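Local atomic coordinates of beta-L-arabinobiosidase (Bacteroides thetaiotaomicron, PDB entry 5MQR), a protein that probably hydrolyses arabinose-containing side chains of plant pectin, and pairs sialidase-like domains with a helical glycoside hydrolase domain of the six-hairpin type. Residues L660-Q665 and W1051-L1056; I890-N895 and A959-N964; I1042-P1047 and D1096-L1101; L1066-D1071 and K1081-F1086. One frame throughout, in Å; residues are numbered along the deposited sequence.

Contact 1 (L660-Q665 and W1051-L1056)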
# COMPACT_ATOMS: atom_id res chain seq x y z
N LEU A 660 -12.86 -2.03 8.02
CA LEU A 660 -12.50 -3.27 7.34
C LEU A 660 -11.20 -3.85 7.88
O LEU A 660 -10.30 -3.10 8.23
CB LEU A 660 -12.41 -3.03 5.84
CG LEU A 660 -13.68 -2.51 5.15
CD1 LEU A 660 -13.38 -2.13 3.70
CD2 LEU A 660 -14.83 -3.51 5.18
N PHE A 661 -11.10 -5.17 7.91
CA PHE A 661 -9.95 -5.86 8.48
C PHE A 661 -9.56 -7.05 7.60
O PHE A 661 -10.40 -7.71 7.02
CB PHE A 661 -10.29 -6.35 9.92
CG PHE A 661 -9.27 -7.30 10.52
CD1 PHE A 661 -8.10 -6.83 11.08
CD2 PHE A 661 -9.48 -8.66 10.52
CE1 PHE A 661 -7.15 -7.71 11.62
CE2 PHE A 661 -8.54 -9.54 11.05
CZ PHE A 661 -7.37 -9.06 11.59
N GLU A 662 -8.28 -7.33 7.53
CA GLU A 662 -7.82 -8.62 7.01
C GLU A 662 -6.54 -9.02 7.66
O GLU A 662 -5.76 -8.18 8.11
CB GLU A 662 -7.60 -8.61 5.49
CG GLU A 662 -6.52 -7.66 4.98
CD GLU A 662 -6.11 -7.90 3.52
OE1 GLU A 662 -6.87 -8.58 2.75
OE2 GLU A 662 -5.03 -7.40 3.15
N CYS A 663 -6.33 -10.33 7.66
CA CYS A 663 -5.09 -10.91 8.10
C CYS A 663 -5.01 -12.26 7.41
O CYS A 663 -5.97 -12.65 6.77
CB CYS A 663 -5.09 -11.02 9.62
SG CYS A 663 -6.17 -12.30 10.24
N PRO A 664 -3.86 -12.96 7.49
CA PRO A 664 -3.68 -14.26 6.80
C PRO A 664 -4.30 -15.45 7.51
O PRO A 664 -4.23 -16.56 6.99
CB PRO A 664 -2.15 -14.45 6.79
CG PRO A 664 -1.56 -13.31 7.56
CD PRO A 664 -2.66 -12.56 8.24
N GLN A 665 -4.88 -15.24 8.69
CA GLN A 665 -5.47 -16.32 9.46
C GLN A 665 -6.98 -16.22 9.30
O GLN A 665 -7.61 -15.24 9.74
CB GLN A 665 -5.03 -16.24 10.92
CG GLN A 665 -5.19 -17.54 11.69
CD GLN A 665 -4.58 -17.52 13.09
OE1 GLN A 665 -3.52 -16.92 13.32
NE2 GLN A 665 -5.25 -18.15 14.03
N TRP A 1051 2.07 -12.90 11.86
CA TRP A 1051 1.45 -12.58 10.58
C TRP A 1051 2.36 -11.72 9.67
O TRP A 1051 2.83 -10.65 10.07
CB TRP A 1051 0.13 -11.82 10.82
CG TRP A 1051 -0.95 -12.62 11.47
CD1 TRP A 1051 -1.05 -13.99 11.55
CD2 TRP A 1051 -2.13 -12.10 12.09
NE1 TRP A 1051 -2.19 -14.34 12.23
CE2 TRP A 1051 -2.87 -13.20 12.56
CE3 TRP A 1051 -2.63 -10.80 12.30
CZ2 TRP A 1051 -4.09 -13.05 13.24
CZ3 TRP A 1051 -3.82 -10.65 12.98
CH2 TRP A 1051 -4.55 -11.77 13.43
N ASP A 1052 2.54 -12.15 8.42
CA ASP A 1052 3.33 -11.39 7.46
C ASP A 1052 2.68 -10.07 7.10
O ASP A 1052 3.36 -9.14 6.69
CB ASP A 1052 3.55 -12.17 6.17
CG ASP A 1052 4.50 -13.32 6.35
OD1 ASP A 1052 5.19 -13.43 7.39
OD2 ASP A 1052 4.56 -14.12 5.40
N TRP A 1053 1.36 -9.97 7.26
CA TRP A 1053 0.66 -8.74 6.95
C TRP A 1053 -0.66 -8.70 7.65
O TRP A 1053 -1.20 -9.75 7.99
CB TRP A 1053 0.41 -8.62 5.43
CG TRP A 1053 -0.11 -9.87 4.79
CD1 TRP A 1053 0.64 -10.88 4.20
CD2 TRP A 1053 -1.47 -10.26 4.68
NE1 TRP A 1053 -0.20 -11.87 3.74
CE2 TRP A 1053 -1.49 -11.52 4.02
CE3 TRP A 1053 -2.68 -9.69 5.09
CZ2 TRP A 1053 -2.69 -12.20 3.74
CZ3 TRP A 1053 -3.88 -10.37 4.81
CH2 TRP A 1053 -3.87 -11.61 4.14
N PHE A 1054 -1.17 -7.50 7.85
CA PHE A 1054 -2.58 -7.32 8.23
C PHE A 1054 -2.95 -5.88 8.02
O PHE A 1054 -2.07 -5.03 7.84
CB PHE A 1054 -2.88 -7.74 9.69
CG PHE A 1054 -2.07 -7.01 10.72
CD1 PHE A 1054 -2.44 -5.76 11.16
CD2 PHE A 1054 -0.94 -7.59 11.27
CE1 PHE A 1054 -1.69 -5.08 12.12
CE2 PHE A 1054 -0.17 -6.93 12.23
CZ PHE A 1054 -0.56 -5.66 12.66
N CYS A 1055 -4.24 -5.59 8.10
CA CYS A 1055 -4.67 -4.21 7.93
C CYS A 1055 -6.02 -3.96 8.55
O CYS A 1055 -6.94 -4.74 8.37
CB CYS A 1055 -4.71 -3.88 6.43
SG CYS A 1055 -5.40 -2.26 6.06
N LEU A 1056 -6.12 -2.87 9.28
CA LEU A 1056 -7.40 -2.33 9.70
C LEU A 1056 -7.58 -1.01 9.00
O LEU A 1056 -6.77 -0.12 9.10
CB LEU A 1056 -7.46 -2.12 11.20
CG LEU A 1056 -8.79 -1.58 11.74
CD1 LEU A 1056 -9.89 -2.64 11.69
CD2 LEU A 1056 -8.60 -1.06 13.16
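Strand 660-662 runs antiparallel to the start of strand 1053-1061: Glu-662 and Cys-1055 are a hydrogen-bonded pair, each N meeting the other's O at 3.0 Å, and Phe-661 and Leu-1056 are a non-hydrogen-bonded pair. Past the bridges, residues 663-665 travel along the indole of Trp-1051. Cys-663 CB lies 3.7 Å from the centroid of the Trp-1051 six-membered ring, over one face. Cys-663 SG, between the backbone N and the carbonyl carbon (chi1 73°), is laid over CH2 and CZ2 in a Cys sulfur-aromatic contact. Across 386 residues of chain, the pairing adds 660-662 as an outermost strand to the sheet of the family 65 C-terminal domain. Pro-664 is wedged between two indoles: CD makes a CH-pi contact with the five-membered ring of Trp-1051 on the face that Cys-663 uses, and CG lies 4.1 Å above the six-membered ring centroid of Trp-1053. At the Trp-1051 edge, NE1 donates to Gln-665 OE1 at 3.1 Å, in the ring plane, with the amide turned 88° to the indole. The NE2 of that amide goes to Glu-980. Glu-662 CD comes within 3.6 Å of Trp-1053 CZ3, while its carboxylate is gripped by Arg-1076 and Tyr-1077.

Contact 2 (I890-N895 and A959-N964)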
# COMPACT_ATOMS: atom_id res chain seq x y z
N ILE A 890 -11.31 -6.71 36.71
CA ILE A 890 -12.08 -5.52 36.31
C ILE A 890 -11.44 -4.20 36.77
O ILE A 890 -11.51 -3.24 36.03
CB ILE A 890 -13.56 -5.62 36.73
CG1 ILE A 890 -14.24 -6.78 35.99
CG2 ILE A 890 -14.36 -4.37 36.38
CD1 ILE A 890 -15.64 -7.08 36.49
N PRO A 891 -10.76 -4.15 37.93
CA PRO A 891 -10.07 -2.89 38.21
C PRO A 891 -9.20 -2.35 37.05
O PRO A 891 -9.20 -1.14 36.81
CB PRO A 891 -9.21 -3.24 39.43
CG PRO A 891 -10.00 -4.31 40.12
CD PRO A 891 -10.52 -5.14 38.98
N TRP A 892 -8.50 -3.24 36.34
CA TRP A 892 -7.68 -2.84 35.18
C TRP A 892 -8.48 -2.44 33.92
O TRP A 892 -7.95 -1.76 33.06
CB TRP A 892 -6.68 -3.92 34.80
CG TRP A 892 -5.58 -4.00 35.76
CD1 TRP A 892 -4.49 -3.19 35.82
CD2 TRP A 892 -5.46 -4.92 36.84
NE1 TRP A 892 -3.69 -3.56 36.84
CE2 TRP A 892 -4.24 -4.62 37.48
CE3 TRP A 892 -6.23 -5.99 37.29
CZ2 TRP A 892 -3.78 -5.34 38.58
CZ3 TRP A 892 -5.78 -6.71 38.41
CH2 TRP A 892 -4.57 -6.37 39.04
N TYR A 893 -9.72 -2.86 33.81
CA TYR A 893 -10.63 -2.35 32.78
C TYR A 893 -10.73 -0.82 32.82
O TYR A 893 -10.95 -0.18 31.79
CB TYR A 893 -12.03 -2.98 32.94
CG TYR A 893 -12.98 -2.75 31.83
CD1 TYR A 893 -13.69 -1.58 31.75
CD2 TYR A 893 -13.24 -3.75 30.89
CE1 TYR A 893 -14.57 -1.35 30.71
CE2 TYR A 893 -14.15 -3.55 29.86
CZ TYR A 893 -14.82 -2.34 29.78
OH TYR A 893 -15.74 -2.08 28.77
N PHE A 894 -10.55 -0.23 34.00
CA PHE A 894 -10.62 1.21 34.17
C PHE A 894 -9.30 1.80 34.62
O PHE A 894 -9.26 2.92 35.12
CB PHE A 894 -11.73 1.57 35.16
CG PHE A 894 -13.04 0.94 34.83
CD1 PHE A 894 -13.91 1.54 33.94
CD2 PHE A 894 -13.38 -0.27 35.37
CE1 PHE A 894 -15.12 0.94 33.60
CE2 PHE A 894 -14.59 -0.88 35.04
CZ PHE A 894 -15.47 -0.27 34.16
N ASN A 895 -8.21 1.06 34.43
CA ASN A 895 -6.88 1.47 34.90
C ASN A 895 -6.88 1.95 36.37
O ASN A 895 -6.21 2.92 36.72
CB ASN A 895 -6.31 2.56 33.97
CG ASN A 895 -6.18 2.08 32.53
OD1 ASN A 895 -5.33 1.25 32.22
ND2 ASN A 895 -7.02 2.57 31.67
N ALA A 959 -5.32 -5.87 28.05
CA ALA A 959 -4.78 -4.90 27.11
C ALA A 959 -4.40 -3.60 27.81
O ALA A 959 -3.35 -3.05 27.52
CB ALA A 959 -5.77 -4.63 25.98
N ASN A 960 -5.26 -3.10 28.71
CA ASN A 960 -4.94 -1.87 29.44
C ASN A 960 -3.66 -2.05 30.24
O ASN A 960 -2.78 -1.19 30.22
CB ASN A 960 -6.07 -1.48 30.39
CG ASN A 960 -7.26 -0.87 29.68
OD1 ASN A 960 -7.19 -0.46 28.51
ND2 ASN A 960 -8.36 -0.78 30.39
N PHE A 961 -3.59 -3.17 30.94
CA PHE A 961 -2.45 -3.53 31.75
C PHE A 961 -1.20 -3.58 30.88
O PHE A 961 -0.19 -2.99 31.25
CB PHE A 961 -2.67 -4.90 32.38
CG PHE A 961 -1.57 -5.33 33.30
CD1 PHE A 961 -1.28 -4.61 34.47
CD2 PHE A 961 -0.87 -6.53 33.06
CE1 PHE A 961 -0.29 -5.05 35.33
CE2 PHE A 961 0.11 -6.97 33.93
CZ PHE A 961 0.41 -6.22 35.05
N MSE A 962 -1.29 -4.22 29.72
CA MSE A 962 -0.13 -4.35 28.84
C MSE A 962 0.28 -3.05 28.19
O MSE A 962 1.47 -2.81 27.95
CB MSE A 962 -0.39 -5.42 27.81
CG MSE A 962 -0.34 -6.78 28.49
SE MSE A 962 -0.84 -8.20 27.22
CE MSE A 962 0.89 -8.24 26.28
N ASN A 963 -0.69 -2.19 27.90
CA ASN A 963 -0.40 -0.88 27.34
C ASN A 963 0.06 0.17 28.35
O ASN A 963 0.92 0.96 28.03
CB ASN A 963 -1.61 -0.31 26.59
CG ASN A 963 -1.73 -0.84 25.20
OD1 ASN A 963 -1.18 -0.25 24.27
ND2 ASN A 963 -2.43 -1.97 25.03
N ASN A 964 -0.54 0.19 29.55
CA ASN A 964 -0.41 1.35 30.44
C ASN A 964 0.46 1.10 31.66
O ASN A 964 0.74 2.04 32.38
CB ASN A 964 -1.80 1.86 30.86
CG ASN A 964 -2.67 2.23 29.68
OD1 ASN A 964 -2.18 2.66 28.64
ND2 ASN A 964 -3.97 2.06 29.82
O HOH W 1 -7.45 2.21 28.71
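Phe-961 turns an edge toward the face of Trp-892 in a T-shaped pair, its ring centroid 5.0 Å from that of the indole's five-membered ring and the planes 71° apart. Phe-961 CD1 makes the nearest approach, 3.5 Å from Trp-892 NE1. Trp-907 completes the cluster, stacked on Phe-961 and edge-to-face with Trp-892. The amide of Asn-960 is the next flat group. Its CG is anti to the carbonyl carbon (chi1 -76°), which carries ND2 across to the end of the short, weakly bonded helix 890-893. There ND2 donates to Trp-892 O at 2.9 Å, a nearly straight bond that lies in the amide plane and falls on a lone pair of the carbonyl. Trp-892 O also accepts from Asn-895 N, part of the Schellman motif in which Asn-895, with positive phi, ends the helix. One turn further along helix 948-964, Asn-964 ND2 donates to Asn-895 OD1 at 2.9 Å; the acceptor lies in the plane of the Asn-964 amide, but the donor stands above the Asn-895 carbonyl plane. A water accepts from Asn-895 ND2 at 3.0 Å and donates weakly to Asn-960 OD1, which Arg-1033 also holds. Within this six-hairpin glycosidase domain, asparagine amides thus fasten a helix end to a neighbouring helix, so that the Trp-892 carbonyl, already bonded to Asn-895 N, gains a second donor from the Asn-960 side chain.

Contact 3 (I1042-P1047 and D1096-L1101)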
# COMPACT_ATOMS: atom_id res chain seq x y z
N ILE A 1042 -0.83 3.72 18.48
CA ILE A 1042 -1.06 2.31 18.26
C ILE A 1042 0.02 1.49 18.92
O ILE A 1042 1.14 1.94 19.09
CB ILE A 1042 -1.20 1.90 16.78
CG1 ILE A 1042 0.16 1.82 16.07
CG2 ILE A 1042 -2.14 2.85 16.07
CD1 ILE A 1042 0.06 1.35 14.62
N ASN A 1043 -0.35 0.27 19.28
CA ASN A 1043 0.57 -0.65 19.92
C ASN A 1043 -0.00 -2.05 19.77
O ASN A 1043 -0.65 -2.56 20.68
CB ASN A 1043 0.76 -0.28 21.39
CG ASN A 1043 1.77 -1.16 22.08
OD1 ASN A 1043 2.78 -1.53 21.48
ND2 ASN A 1043 1.49 -1.55 23.31
N PRO A 1044 0.19 -2.66 18.60
CA PRO A 1044 -0.35 -4.00 18.37
C PRO A 1044 0.22 -5.03 19.32
O PRO A 1044 1.40 -5.04 19.57
CB PRO A 1044 0.07 -4.33 16.95
CG PRO A 1044 0.48 -3.05 16.34
CD PRO A 1044 0.97 -2.19 17.45
N LEU A 1045 -0.64 -5.89 19.85
CA LEU A 1045 -0.21 -6.98 20.70
C LEU A 1045 -0.22 -8.28 19.91
O LEU A 1045 -0.81 -9.27 20.30
CB LEU A 1045 -1.13 -7.08 21.93
CG LEU A 1045 -1.33 -5.79 22.71
CD1 LEU A 1045 -2.43 -5.96 23.74
CD2 LEU A 1045 -0.02 -5.31 23.32
N ILE A 1046 0.43 -8.26 18.77
CA ILE A 1046 0.59 -9.44 17.94
C ILE A 1046 2.08 -9.73 18.08
O ILE A 1046 2.88 -8.80 18.04
CB ILE A 1046 0.18 -9.11 16.51
CG1 ILE A 1046 -1.28 -8.73 16.51
CG2 ILE A 1046 0.42 -10.30 15.58
CD1 ILE A 1046 -1.80 -8.27 15.16
N PRO A 1047 2.47 -10.99 18.32
CA PRO A 1047 3.91 -11.25 18.36
C PRO A 1047 4.60 -11.03 17.02
O PRO A 1047 3.96 -11.06 15.94
CB PRO A 1047 4.02 -12.72 18.76
CG PRO A 1047 2.64 -13.28 18.77
CD PRO A 1047 1.67 -12.14 18.77
N ASP A 1096 9.60 0.10 11.82
CA ASP A 1096 10.20 -1.09 11.20
C ASP A 1096 9.68 -2.42 11.77
O ASP A 1096 9.82 -3.46 11.13
CB ASP A 1096 11.74 -1.09 11.36
CG ASP A 1096 12.43 0.05 10.64
OD1 ASP A 1096 11.92 0.59 9.64
OD2 ASP A 1096 13.55 0.40 11.07
N THR A 1097 9.13 -2.38 12.98
CA THR A 1097 8.66 -3.55 13.68
C THR A 1097 7.27 -3.31 14.27
O THR A 1097 6.80 -2.16 14.36
CB THR A 1097 9.63 -3.91 14.84
OG1 THR A 1097 9.72 -2.81 15.77
CG2 THR A 1097 11.05 -4.24 14.30
N LEU A 1098 6.61 -4.40 14.66
CA LEU A 1098 5.40 -4.28 15.46
C LEU A 1098 5.80 -3.80 16.85
O LEU A 1098 6.41 -4.53 17.58
CB LEU A 1098 4.62 -5.58 15.52
CG LEU A 1098 3.97 -5.95 14.18
CD1 LEU A 1098 3.35 -7.33 14.26
CD2 LEU A 1098 2.94 -4.93 13.76
N THR A 1099 5.46 -2.56 17.17
CA THR A 1099 5.91 -1.93 18.40
C THR A 1099 5.03 -0.69 18.54
O THR A 1099 4.27 -0.37 17.62
CB THR A 1099 7.44 -1.62 18.39
OG1 THR A 1099 7.85 -1.14 19.67
CG2 THR A 1099 7.81 -0.57 17.34
N ARG A 1100 5.10 -0.01 19.68
CA ARG A 1100 4.32 1.22 19.87
C ARG A 1100 4.71 2.32 18.83
O ARG A 1100 5.88 2.62 18.63
CB ARG A 1100 4.49 1.75 21.29
CG ARG A 1100 3.63 2.95 21.58
CD ARG A 1100 3.85 3.51 22.97
NE ARG A 1100 3.06 2.78 23.95
CZ ARG A 1100 3.53 2.12 25.02
NH1 ARG A 1100 4.84 2.08 25.31
NH2 ARG A 1100 2.66 1.50 25.83
N LEU A 1101 3.72 2.93 18.21
CA LEU A 1101 3.93 3.99 17.24
C LEU A 1101 2.94 5.10 17.54
O LEU A 1101 1.73 4.86 17.61
CB LEU A 1101 3.73 3.45 15.83
CG LEU A 1101 3.77 4.45 14.67
CD1 LEU A 1101 5.09 5.23 14.62
CD2 LEU A 1101 3.52 3.71 13.35
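Asn-1043 reaches over the backbone of Arg-1100 with CB, CG and OD1. CB lies 4.2 Å from Arg-1100 CA, and CG keeps within van der Waals range of both CA and CB. CG is anti to the backbone N (chi1 -176°), which swings OD1 to 3.3 Å from Arg-1100 N, at an angle too poor for a hydrogen bond. ND2 passes near the guanidinium of Arg-1100, but its bond is to Asn-963 OD1 on helix 948-964. Replacing Asn-1043 by an alanine would probably leave the Asn-963 amide oxygen without this donor and the Arg-1100 backbone less covered. Beside it, Ile-1042 and Leu-1101 form a hydrogen-bonded antiparallel pair, Ile-1042 N to Leu-1101 O being practically straight at 178°. Further back in the loop, Leu-1098 grips with two branches: CD2 is 4.0 Å from Pro-1044 CG, and CD1 is 4.3 Å from Ile-1046 CB. Both Ile-1042 and Leu-1098 also rest on Leu-1083 of the five-stranded sheet. A short bridge joining strands 1040-1042 and 1101-1103 and laid against a larger sheet is consistent with the two-layered jelly roll of family 65 C-terminal domains.

Contact 4 (L1066-D1071 and K1081-F1086)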
# COMPACT_ATOMS: atom_id res chain seq x y z
N LEU A 1066 -8.91 6.36 9.34
CA LEU A 1066 -7.59 5.79 9.62
C LEU A 1066 -7.41 4.44 9.01
O LEU A 1066 -8.37 3.67 8.84
CB LEU A 1066 -7.25 5.68 11.12
CG LEU A 1066 -7.39 6.88 12.06
CD1 LEU A 1066 -6.70 6.63 13.40
CD2 LEU A 1066 -6.88 8.14 11.45
N THR A 1067 -6.15 4.16 8.70
CA THR A 1067 -5.71 2.85 8.26
C THR A 1067 -4.50 2.46 9.07
O THR A 1067 -3.60 3.28 9.25
CB THR A 1067 -5.29 2.88 6.79
OG1 THR A 1067 -6.30 3.53 6.04
CG2 THR A 1067 -5.04 1.50 6.26
N ILE A 1068 -4.46 1.23 9.54
CA ILE A 1068 -3.28 0.72 10.22
C ILE A 1068 -2.93 -0.56 9.51
O ILE A 1068 -3.76 -1.45 9.38
CB ILE A 1068 -3.56 0.40 11.71
CG1 ILE A 1068 -3.96 1.66 12.47
CG2 ILE A 1068 -2.35 -0.29 12.35
CD1 ILE A 1068 -4.70 1.38 13.76
N LEU A 1069 -1.69 -0.66 9.08
CA LEU A 1069 -1.25 -1.83 8.39
C LEU A 1069 0.17 -2.23 8.71
O LEU A 1069 1.01 -1.43 9.14
CB LEU A 1069 -1.44 -1.66 6.89
CG LEU A 1069 -0.65 -0.63 6.08
CD1 LEU A 1069 0.76 -1.11 5.74
CD2 LEU A 1069 -1.43 -0.31 4.80
N TRP A 1070 0.39 -3.51 8.45
CA TRP A 1070 1.64 -4.17 8.70
C TRP A 1070 1.94 -4.98 7.46
O TRP A 1070 1.07 -5.67 6.95
CB TRP A 1070 1.52 -5.10 9.91
CG TRP A 1070 2.66 -6.05 10.03
CD1 TRP A 1070 2.61 -7.39 9.83
CD2 TRP A 1070 4.04 -5.74 10.33
NE1 TRP A 1070 3.87 -7.94 10.00
CE2 TRP A 1070 4.76 -6.95 10.32
CE3 TRP A 1070 4.72 -4.55 10.63
CZ2 TRP A 1070 6.14 -7.03 10.59
CZ3 TRP A 1070 6.11 -4.62 10.91
CH2 TRP A 1070 6.80 -5.85 10.89
N ASP A 1071 3.17 -4.88 6.97
CA ASP A 1071 3.57 -5.56 5.73
C ASP A 1071 5.04 -5.85 5.85
O ASP A 1071 5.89 -5.01 5.57
CB ASP A 1071 3.26 -4.68 4.51
CG ASP A 1071 3.22 -5.45 3.19
OD1 ASP A 1071 3.68 -6.63 3.12
OD2 ASP A 1071 2.72 -4.86 2.18
N LYS A 1081 7.70 -1.47 3.62
CA LYS A 1081 7.71 -2.49 4.64
C LYS A 1081 7.39 -1.89 6.01
O LYS A 1081 7.56 -0.71 6.25
CB LYS A 1081 9.06 -3.17 4.70
CG LYS A 1081 9.42 -3.88 3.42
CD LYS A 1081 10.69 -4.70 3.64
CE LYS A 1081 11.22 -5.32 2.36
NZ LYS A 1081 12.35 -6.26 2.67
N GLY A 1082 6.91 -2.74 6.91
CA GLY A 1082 6.71 -2.37 8.30
C GLY A 1082 5.30 -1.96 8.66
O GLY A 1082 4.33 -2.29 7.95
N LEU A 1083 5.20 -1.25 9.78
CA LEU A 1083 3.96 -0.87 10.39
C LEU A 1083 3.66 0.57 9.99
O LEU A 1083 4.47 1.43 10.24
CB LEU A 1083 4.09 -0.97 11.92
CG LEU A 1083 2.89 -0.52 12.76
CD1 LEU A 1083 1.66 -1.37 12.46
CD2 LEU A 1083 3.25 -0.55 14.24
N ARG A 1084 2.49 0.83 9.43
CA ARG A 1084 2.17 2.18 8.96
C ARG A 1084 0.78 2.59 9.34
O ARG A 1084 -0.13 1.77 9.38
CB ARG A 1084 2.29 2.26 7.44
CG ARG A 1084 3.73 2.35 7.00
CD ARG A 1084 3.90 2.26 5.48
NE ARG A 1084 5.24 1.75 5.22
CZ ARG A 1084 6.31 2.48 4.99
NH1 ARG A 1084 6.22 3.80 4.89
NH2 ARG A 1084 7.48 1.90 4.81
N ILE A 1085 0.63 3.88 9.60
CA ILE A 1085 -0.64 4.51 9.90
C ILE A 1085 -0.92 5.50 8.78
O ILE A 1085 -0.04 6.29 8.44
CB ILE A 1085 -0.58 5.30 11.20
CG1 ILE A 1085 -0.31 4.33 12.36
CG2 ILE A 1085 -1.89 6.08 11.43
CD1 ILE A 1085 0.05 5.03 13.65
N PHE A 1086 -2.15 5.47 8.26
CA PHE A 1086 -2.59 6.46 7.29
C PHE A 1086 -3.77 7.24 7.86
O PHE A 1086 -4.61 6.68 8.55
CB PHE A 1086 -2.95 5.83 5.94
CG PHE A 1086 -1.80 5.16 5.24
CD1 PHE A 1086 -1.32 3.92 5.66
CD2 PHE A 1086 -1.19 5.75 4.11
CE1 PHE A 1086 -0.26 3.29 5.01
CE2 PHE A 1086 -0.12 5.13 3.46
CZ PHE A 1086 0.35 3.89 3.91
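Thr-1067 and Phe-1086, Leu-1069 and Arg-1084, and Asp-1071 and Gly-1082 are the hydrogen-bonded pairs of an antiparallel hairpin, each bonded in both directions. At the Leu-1069 pair, Arg-1084 N meets Leu-1069 O at 2.7 Å; at the Asp-1071 pair, both donors come from above the carbonyl planes. Gly-1082 has a positive phi of 97°, where a side chain would collide with the preceding carbonyl. Apolar contacts occupy both faces. On one, Ile-1068 CG2 lies beside Leu-1083 CD1 at 4.2 Å, and Trp-1070 CE3 lies 3.9 Å from Leu-1083 CB. On the other, Leu-1069 CG stands between its backbone N and carbonyl carbon (chi1 66°), from where CD2 reaches diagonally to Phe-1086 CE1 at 3.8 Å and CD1 to Arg-1084 CB. With an alanine in place of Leu-1069, the Phe-1086 ring would probably lose the methyl that lies against it and a gap would open next to the aliphatic base of Arg-1084. Polar side chains turn to other partners: Arg-1084 NH2 binds Lys-1081 O at 3.0 Å and NH1 pairs with Glu-1091, while Asp-1071 OD2 accepts from Tyr-1077 N. Within the hairpin the backbone therefore carries the polar bonding between strands, while side chains meet across it through hydrocarbon.

In the fold
Contacts 1 and 4 belong to one antiparallel sheet and hold different strand pairs of it, joined where 1053-1061 lies next to 1064-1071; both are buried and stitched by backbone pairs, though contact 1 adds indole packing where its short strand runs out. Contact 3 is only partly buried and lies against that sheet: Leu-1098 CD2 packs on Trp-1070 CE3 and Ile-1042 CD1 on Ile-1068 CG2, so a strand end and a loop residue together supply apolar cover. Contact 2, buried in the helical domain with its centre 25 Å from those of contacts 1 and 4, touches neither and relies on amides, a water and aromatic rings. Asn-963 of helix 948-964 bonds Asn-1043 of contact 3, probably helping join helical part and C-terminal sheet.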